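Local structure of uncharacterized protein (Acinetobacter baumannii, 4PAR) at residues L259-A273 / Y285-D297. The protein is a restriction endonuclease that recognises 5-hydroxymethylcytosine in DNA, probably reading the modified base with an SRA-like domain and cutting with a Vsr-like nuclease domain. The protein carries 3 engineered substitutions. Numbering follows the deposited sequence.
Sequences LEEWKNGPQKRIVFA and YRFMGLYEFQKAD. With nucleotides of chain C.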
loop_
_atom_site.group_PDB
_atom_site.type_symbol
_atom_site.label_atom_id
_atom_site.label_comp_id
_atom_site.label_asym_id
_atom_site.label_seq_id
_atom_site.Cartn_x
_atom_site.Cartn_y
_atom_site.Cartn_z
ATOM N N LEU F 259 -36.706 -2.533 16.019
ATOM C CA LEU F 259 -37.023 -2.173 17.401
ATOM C C LEU F 259 -37.900 -3.234 18.072
ATOM O O LEU F 259 -37.630 -3.659 19.200
ATOM C CB LEU F 259 -37.706 -0.802 17.447
ATOM C CG LEU F 259 -37.805 -0.083 18.795
ATOM C CD1 LEU F 259 -37.725 1.423 18.595
ATOM C CD2 LEU F 259 -39.087 -0.452 19.532
ATOM N N GLU F 260 -38.953 -3.655 17.379
ATOM C CA GLU F 260 -39.823 -4.709 17.886
ATOM C C GLU F 260 -39.039 -6.013 17.981
ATOM O O GLU F 260 -39.192 -6.781 18.939
ATOM C CB GLU F 260 -41.056 -4.875 16.991
ATOM C CG GLU F 260 -40.741 -5.000 15.506
ATOM C CD GLU F 260 -41.984 -5.057 14.640
ATOM O OE1 GLU F 260 -43.087 -4.766 15.152
ATOM O OE2 GLU F 260 -41.855 -5.394 13.445
ATOM N N GLU F 261 -38.186 -6.242 16.984
ATOM C CA GLU F 261 -37.344 -7.428 16.936
ATOM C C GLU F 261 -36.438 -7.490 18.160
ATOM O O GLU F 261 -36.218 -8.560 18.727
ATOM C CB GLU F 261 -36.512 -7.443 15.652
ATOM C CG GLU F 261 -35.626 -8.664 15.507
ATOM C CD GLU F 261 -36.414 -9.954 15.510
ATOM O OE1 GLU F 261 -37.492 -9.994 14.877
ATOM O OE2 GLU F 261 -35.957 -10.925 16.149
ATOM N N TRP F 262 -35.925 -6.332 18.565
ATOM C CA TRP F 262 -35.130 -6.221 19.781
ATOM C C TRP F 262 -35.984 -6.456 21.018
ATOM O O TRP F 262 -35.545 -7.095 21.975
ATOM C CB TRP F 262 -34.469 -4.844 19.875
ATOM C CG TRP F 262 -33.314 -4.641 18.951
ATOM C CD1 TRP F 262 -32.476 -5.597 18.460
ATOM C CD2 TRP F 262 -32.871 -3.395 18.400
ATOM N NE1 TRP F 262 -31.535 -5.025 17.639
ATOM C CE2 TRP F 262 -31.757 -3.673 17.585
ATOM C CE3 TRP F 262 -33.309 -2.072 18.517
ATOM C CZ2 TRP F 262 -31.073 -2.674 16.891
ATOM C CZ3 TRP F 262 -32.629 -1.082 17.828
ATOM C CH2 TRP F 262 -31.524 -1.389 17.026
ATOM N N LYS F 263 -37.207 -5.931 20.995
ATOM C CA LYS F 263 -38.073 -5.978 22.169
ATOM C C LYS F 263 -38.591 -7.380 22.495
ATOM O O LYS F 263 -38.775 -7.709 23.668
ATOM C CB LYS F 263 -39.255 -5.018 21.997
ATOM C CG LYS F 263 -38.950 -3.577 22.395
ATOM C CD LYS F 263 -40.231 -2.769 22.602
ATOM C CE LYS F 263 -39.931 -1.392 23.182
ATOM N NZ LYS F 263 -41.162 -0.603 23.464
ATOM N N ASN F 264 -38.831 -8.211 21.482
ATOM C CA ASN F 264 -39.330 -9.560 21.761
ATOM C C ASN F 264 -38.222 -10.524 22.203
ATOM O O ASN F 264 -38.413 -11.303 23.138
ATOM C CB ASN F 264 -40.082 -10.132 20.548
ATOM C CG ASN F 264 -39.174 -10.435 19.370
ATOM O OD1 ASN F 264 -38.985 -9.600 18.490
ATOM N ND2 ASN F 264 -38.619 -11.643 19.342
ATOM N N GLY F 265 -37.069 -10.470 21.541
ATOM C CA GLY F 265 -35.948 -11.321 21.900
ATOM C C GLY F 265 -35.037 -11.613 20.722
ATOM O O GLY F 265 -35.333 -11.207 19.598
ATOM N N PRO F 266 -33.927 -12.329 20.962
ATOM C CA PRO F 266 -33.460 -12.834 22.260
ATOM C C PRO F 266 -32.898 -11.738 23.161
ATOM O O PRO F 266 -32.204 -10.840 22.687
ATOM C CB PRO F 266 -32.362 -13.825 21.870
ATOM C CG PRO F 266 -31.841 -13.299 20.582
ATOM C CD PRO F 266 -33.040 -12.750 19.864
ATOM N N GLN F 267 -33.182 -11.839 24.456
ATOM C CA GLN F 267 -32.878 -10.772 25.402
ATOM C C GLN F 267 -31.428 -10.750 25.874
ATOM O O GLN F 267 -31.009 -9.814 26.558
ATOM C CB GLN F 267 -33.810 -10.878 26.609
ATOM C CG GLN F 267 -35.240 -10.502 26.284
ATOM C CD GLN F 267 -35.326 -9.148 25.609
ATOM O OE1 GLN F 267 -35.689 -9.050 24.439
ATOM N NE2 GLN F 267 -35.008 -8.095 26.352
ATOM N N LYS F 268 -30.665 -11.772 25.509
ATOM C CA LYS F 268 -29.252 -11.828 25.874
ATOM C C LYS F 268 -28.372 -12.032 24.650
ATOM O O LYS F 268 -28.757 -12.720 23.705
ATOM C CB LYS F 268 -28.997 -12.947 26.882
ATOM C CG LYS F 268 -29.560 -12.695 28.265
ATOM C CD LYS F 268 -29.430 -13.935 29.132
ATOM C CE LYS F 268 -29.890 -13.664 30.554
ATOM N NZ LYS F 268 -29.066 -12.602 31.194
ATOM N N ARG F 269 -27.193 -11.422 24.663
ATOM C CA ARG F 269 -26.223 -11.653 23.601
ATOM C C ARG F 269 -24.818 -11.811 24.166
ATOM O O ARG F 269 -24.343 -10.959 24.913
ATOM C CB ARG F 269 -26.248 -10.514 22.579
ATOM C CG ARG F 269 -27.460 -10.513 21.662
ATOM C CD ARG F 269 -27.353 -9.416 20.611
ATOM N NE ARG F 269 -28.547 -9.336 19.774
ATOM C CZ ARG F 269 -28.726 -8.438 18.811
ATOM N NH1 ARG F 269 -27.786 -7.537 18.559
ATOM N NH2 ARG F 269 -29.844 -8.439 18.100
ATOM N N ILE F 270 -24.165 -12.916 23.820
ATOM C CA ILE F 270 -22.746 -13.086 24.110
ATOM C C ILE F 270 -21.947 -12.453 22.970
ATOM O O ILE F 270 -22.156 -12.768 21.792
ATOM C CB ILE F 270 -22.377 -14.576 24.298
ATOM C CG1 ILE F 270 -20.904 -14.826 23.957
ATOM C CG2 ILE F 270 -23.284 -15.455 23.457
ATOM C CD1 ILE F 270 -20.682 -15.508 22.615
ATOM N N VAL F 271 -21.038 -11.548 23.320
ATOM C CA VAL F 271 -20.422 -10.691 22.315
ATOM C C VAL F 271 -18.960 -11.014 22.011
ATOM O O VAL F 271 -18.148 -11.213 22.914
ATOM C CB VAL F 271 -20.511 -9.214 22.736
ATOM C CG1 VAL F 271 -20.215 -8.308 21.554
ATOM C CG2 VAL F 271 -21.882 -8.917 23.288
ATOM N N PHE F 272 -18.648 -11.068 20.719
ATOM C CA PHE F 272 -17.275 -11.098 20.239
ATOM C C PHE F 272 -17.075 -9.980 19.221
ATOM O O PHE F 272 -17.631 -10.022 18.124
ATOM C CB PHE F 272 -16.942 -12.450 19.611
ATOM C CG PHE F 272 -16.580 -13.511 20.605
ATOM C CD1 PHE F 272 -17.554 -14.117 21.379
ATOM C CD2 PHE F 272 -15.265 -13.916 20.753
ATOM C CE1 PHE F 272 -17.221 -15.101 22.289
ATOM C CE2 PHE F 272 -14.927 -14.900 21.661
ATOM C CZ PHE F 272 -15.907 -15.492 22.429
ATOM N N ALA F 273 -16.270 -8.987 19.575
ATOM C CA ALA F 273 -16.089 -7.825 18.716
ATOM C C ALA F 273 -15.055 -8.094 17.634
ATOM O O ALA F 273 -14.020 -8.710 17.892
ATOM C CB ALA F 273 -15.684 -6.619 19.541
ATOM N N TYR F 285 -11.626 -11.891 16.499
ATOM C CA TYR F 285 -12.851 -11.713 17.270
ATOM C C TYR F 285 -12.615 -11.868 18.772
ATOM O O TYR F 285 -12.273 -12.948 19.263
ATOM C CB TYR F 285 -13.925 -12.682 16.746
ATOM C CG TYR F 285 -14.294 -12.332 15.320
ATOM C CD1 TYR F 285 -13.546 -12.810 14.252
ATOM C CD2 TYR F 285 -15.342 -11.464 15.046
ATOM C CE1 TYR F 285 -13.846 -12.459 12.955
ATOM C CE2 TYR F 285 -15.656 -11.111 13.745
ATOM C CZ TYR F 285 -14.903 -11.611 12.704
ATOM O OH TYR F 285 -15.205 -11.265 11.405
ATOM N N ARG F 286 -12.804 -10.759 19.487
ATOM C CA ARG F 286 -12.485 -10.669 20.910
ATOM C C ARG F 286 -13.731 -10.717 21.779
ATOM O O ARG F 286 -14.687 -9.977 21.556
ATOM C CB ARG F 286 -11.708 -9.382 21.205
ATOM C CG ARG F 286 -11.710 -8.984 22.675
ATOM C CD ARG F 286 -10.914 -7.708 22.927
ATOM N NE ARG F 286 -9.478 -7.937 22.808
ATOM C CZ ARG F 286 -8.729 -8.458 23.772
ATOM N NH1 ARG F 286 -9.277 -8.804 24.929
ATOM N NH2 ARG F 286 -7.434 -8.638 23.579
ATOM N N PHE F 287 -13.706 -11.578 22.787
ATOM C CA PHE F 287 -14.848 -11.723 23.668
ATOM C C PHE F 287 -14.989 -10.473 24.523
ATOM O O PHE F 287 -14.079 -10.134 25.274
ATOM C CB PHE F 287 -14.662 -12.967 24.538
ATOM C CG PHE F 287 -15.697 -13.134 25.602
ATOM C CD1 PHE F 287 -17.018 -13.375 25.274
ATOM C CD2 PHE F 287 -15.339 -13.080 26.936
ATOM C CE1 PHE F 287 -17.966 -13.540 26.259
ATOM C CE2 PHE F 287 -16.281 -13.247 27.927
ATOM C CZ PHE F 287 -17.596 -13.482 27.589
ATOM N N MET F 288 -16.114 -9.774 24.387
ATOM C CA MET F 288 -16.372 -8.603 25.218
ATOM C C MET F 288 -17.181 -8.891 26.479
ATOM O O MET F 288 -17.157 -8.106 27.427
ATOM C CB MET F 288 -17.090 -7.531 24.395
ATOM C CG MET F 288 -16.212 -6.875 23.345
ATOM S SD MET F 288 -14.641 -6.321 24.040
ATOM C CE MET F 288 -13.873 -5.567 22.606
ATOM N N GLY F 289 -17.901 -10.008 26.496
ATOM C CA GLY F 289 -18.706 -10.346 27.657
ATOM C C GLY F 289 -20.038 -10.993 27.311
ATOM O O GLY F 289 -20.320 -11.298 26.147
ATOM N N LEU F 290 -20.868 -11.174 28.334
ATOM C CA LEU F 290 -22.269 -11.548 28.161
ATOM C C LEU F 290 -23.155 -10.369 28.546
ATOM O O LEU F 290 -23.201 -9.961 29.721
ATOM C CB LEU F 290 -22.627 -12.779 28.993
ATOM C CG LEU F 290 -24.089 -13.226 28.897
ATOM C CD1 LEU F 290 -24.497 -13.417 27.446
ATOM C CD2 LEU F 290 -24.314 -14.503 29.685
ATOM N N TYR F 291 -23.858 -9.846 27.542
ATOM C CA TYR F 291 -24.592 -8.586 27.633
ATOM C C TYR F 291 -26.112 -8.784 27.604
ATOM O O TYR F 291 -26.622 -9.718 26.976
ATOM C CB TYR F 291 -24.178 -7.649 26.487
ATOM C CG TYR F 291 -22.806 -7.023 26.631
ATOM C CD1 TYR F 291 -21.656 -7.802 26.601
ATOM C CD2 TYR F 291 -22.661 -5.647 26.772
ATOM C CE1 TYR F 291 -20.401 -7.233 26.726
ATOM C CE2 TYR F 291 -21.411 -5.068 26.899
ATOM C CZ TYR F 291 -20.282 -5.866 26.875
ATOM O OH TYR F 291 -19.030 -5.303 26.998
ATOM N N GLU F 292 -26.825 -7.880 28.273
ATOM C CA GLU F 292 -28.280 -7.955 28.370
ATOM C C GLU F 292 -28.944 -6.662 27.886
ATOM O O GLU F 292 -28.461 -5.559 28.158
ATOM C CB GLU F 292 -28.693 -8.261 29.810
ATOM C CG GLU F 292 -30.119 -8.753 29.972
ATOM C CD GLU F 292 -30.382 -9.296 31.364
ATOM O OE1 GLU F 292 -30.809 -10.464 31.476
ATOM O OE2 GLU F 292 -30.154 -8.557 32.345
ATOM N N PHE F 293 -30.065 -6.816 27.185
ATOM C CA PHE F 293 -30.777 -5.710 26.538
ATOM C C PHE F 293 -31.582 -4.889 27.553
ATOM O O PHE F 293 -32.442 -5.437 28.247
ATOM C CB PHE F 293 -31.690 -6.294 25.445
ATOM C CG PHE F 293 -32.795 -5.376 24.986
ATOM C CD1 PHE F 293 -32.663 -4.641 23.823
ATOM C CD2 PHE F 293 -33.988 -5.295 25.689
ATOM C CE1 PHE F 293 -33.680 -3.812 23.398
ATOM C CE2 PHE F 293 -35.007 -4.467 25.273
ATOM C CZ PHE F 293 -34.857 -3.728 24.125
ATOM N N GLN F 294 -31.270 -3.596 27.691
ATOM C CA GLN F 294 -32.050 -2.749 28.602
ATOM C C GLN F 294 -33.118 -1.834 27.970
ATOM O O GLN F 294 -34.004 -1.367 28.675
ATOM C CB GLN F 294 -31.085 -1.869 29.423
ATOM C CG GLN F 294 -30.013 -2.654 30.156
ATOM C CD GLN F 294 -30.115 -2.524 31.657
ATOM O OE1 GLN F 294 -30.290 -1.427 32.187
ATOM N NE2 GLN F 294 -30.017 -3.651 32.354
ATOM N N LYS F 295 -33.022 -1.563 26.664
ATOM C CA LYS F 295 -33.817 -0.460 26.092
ATOM C C LYS F 295 -34.082 -0.460 24.577
ATOM O O LYS F 295 -33.228 -0.867 23.809
ATOM C CB LYS F 295 -33.129 0.851 26.479
ATOM C CG LYS F 295 -33.790 2.098 25.945
ATOM C CD LYS F 295 -33.246 3.360 26.638
ATOM C CE LYS F 295 -32.609 3.069 28.009
ATOM N NZ LYS F 295 -32.699 4.232 28.940
ATOM N N ALA F 296 -35.242 0.060 24.164
ATOM C CA ALA F 296 -35.473 0.439 22.764
ATOM C C ALA F 296 -35.602 1.969 22.633
ATOM O O ALA F 296 -35.998 2.642 23.592
ATOM C CB ALA F 296 -36.712 -0.238 22.220
ATOM N N ASP F 297 -35.313 2.512 21.444
ATOM C CA ASP F 297 -35.243 3.974 21.224
ATOM C C ASP F 297 -34.962 4.367 19.751
ATOM O O ASP F 297 -34.799 3.489 18.880
ATOM C CB ASP F 297 -34.144 4.582 22.103
ATOM C CG ASP F 297 -34.429 6.017 22.502
ATOM O OD1 ASP F 297 -34.609 6.871 21.607
ATOM O OD2 ASP F 297 -34.498 6.277 23.722
ATOM P P DA C 7 -14.060 -13.422 8.869
ATOM O OP1 DA C 7 -14.004 -14.290 10.065
ATOM O OP2 DA C 7 -13.643 -12.004 8.965
ATOM O "O5'" DA C 7 -13.229 -14.112 7.690
ATOM C "C5'" DA C 7 -13.401 -15.487 7.421
ATOM C "C4'" DA C 7 -12.626 -15.901 6.186
ATOM O "O4'" DA C 7 -13.169 -15.234 5.021
ATOM C "C3'" DA C 7 -11.134 -15.579 6.214
ATOM O "O3'" DA C 7 -10.398 -16.745 5.864
ATOM C "C2'" DA C 7 -10.979 -14.470 5.166
ATOM C "C1'" DA C 7 -12.116 -14.779 4.209
ATOM N N9 DA C 7 -12.599 -13.620 3.457
ATOM C C8 DA C 7 -13.115 -12.468 3.975
ATOM N N7 DA C 7 -13.491 -11.599 3.068
ATOM C C5 DA C 7 -13.212 -12.225 1.867
ATOM C C6 DA C 7 -13.381 -11.821 0.528
ATOM N N6 DA C 7 -13.897 -10.640 0.179
ATOM N N1 DA C 7 -12.998 -12.682 -0.440
ATOM C C2 DA C 7 -12.484 -13.867 -0.080
ATOM N N3 DA C 7 -12.274 -14.357 1.145
ATOM C C4 DA C 7 -12.664 -13.476 2.084
#
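Ala273 N bonds to Arg286 O at 2.7 Å. The strands form an antiparallel hairpin. Val271 N bonds to Gly289 O at 2.9 Å, almost straight. Between these bonds the register slips by one residue, a beta bulge: Val271 O takes Met288 N, and Phe272 pairs with Phe287. Lys268, Ile270, Phe272, Phe287, Leu290 and Glu292 share one sheet face. There Lys268 NZ meets Glu292 OE1 at 2.8 Å in a salt bridge, from above the carboxylate plane. A bend at the end of the lysine chain (chi4 -61°) turns NZ onto its partner. Phe287 CB lies over one face of the Phe272 ring, 3.7 Å from its centroid, a CH-pi contact. The two rings meet obliquely, planes 48° apart. Ile270 CG1 touches the edge of the Phe287 ring. On the opposite sheet face Val271 CG2 packs on Tyr291 CD1 at 3.5 Å. Ala273 CB, also on that face, meets Met288 CE. At the far end of the pairing Phe293 N bonds to Gln267 O, and the Phe293 ring packs on helix 252-264, with Trp262 O over one face. Ala296 CB sits against Leu259 CD2 and Lys263 CE. Tyr285 OH donates to OP2 of DA7 of chain C at 3.0 Å, so strand 283-295 meets a DNA phosphate through this hydroxyl. Arg269 forms a salt bridge with Glu247 and a cation-pi contact with Trp224; Arg286 forms a salt bridge with Asp111 and a hydrogen bond with Asn188. In the SRA-like domain, strand 268-276 pairs in parallel with 221-224, strand 283-295 runs antiparallel to 302-312, and helix 194-200 packs on Phe272 and Tyr285.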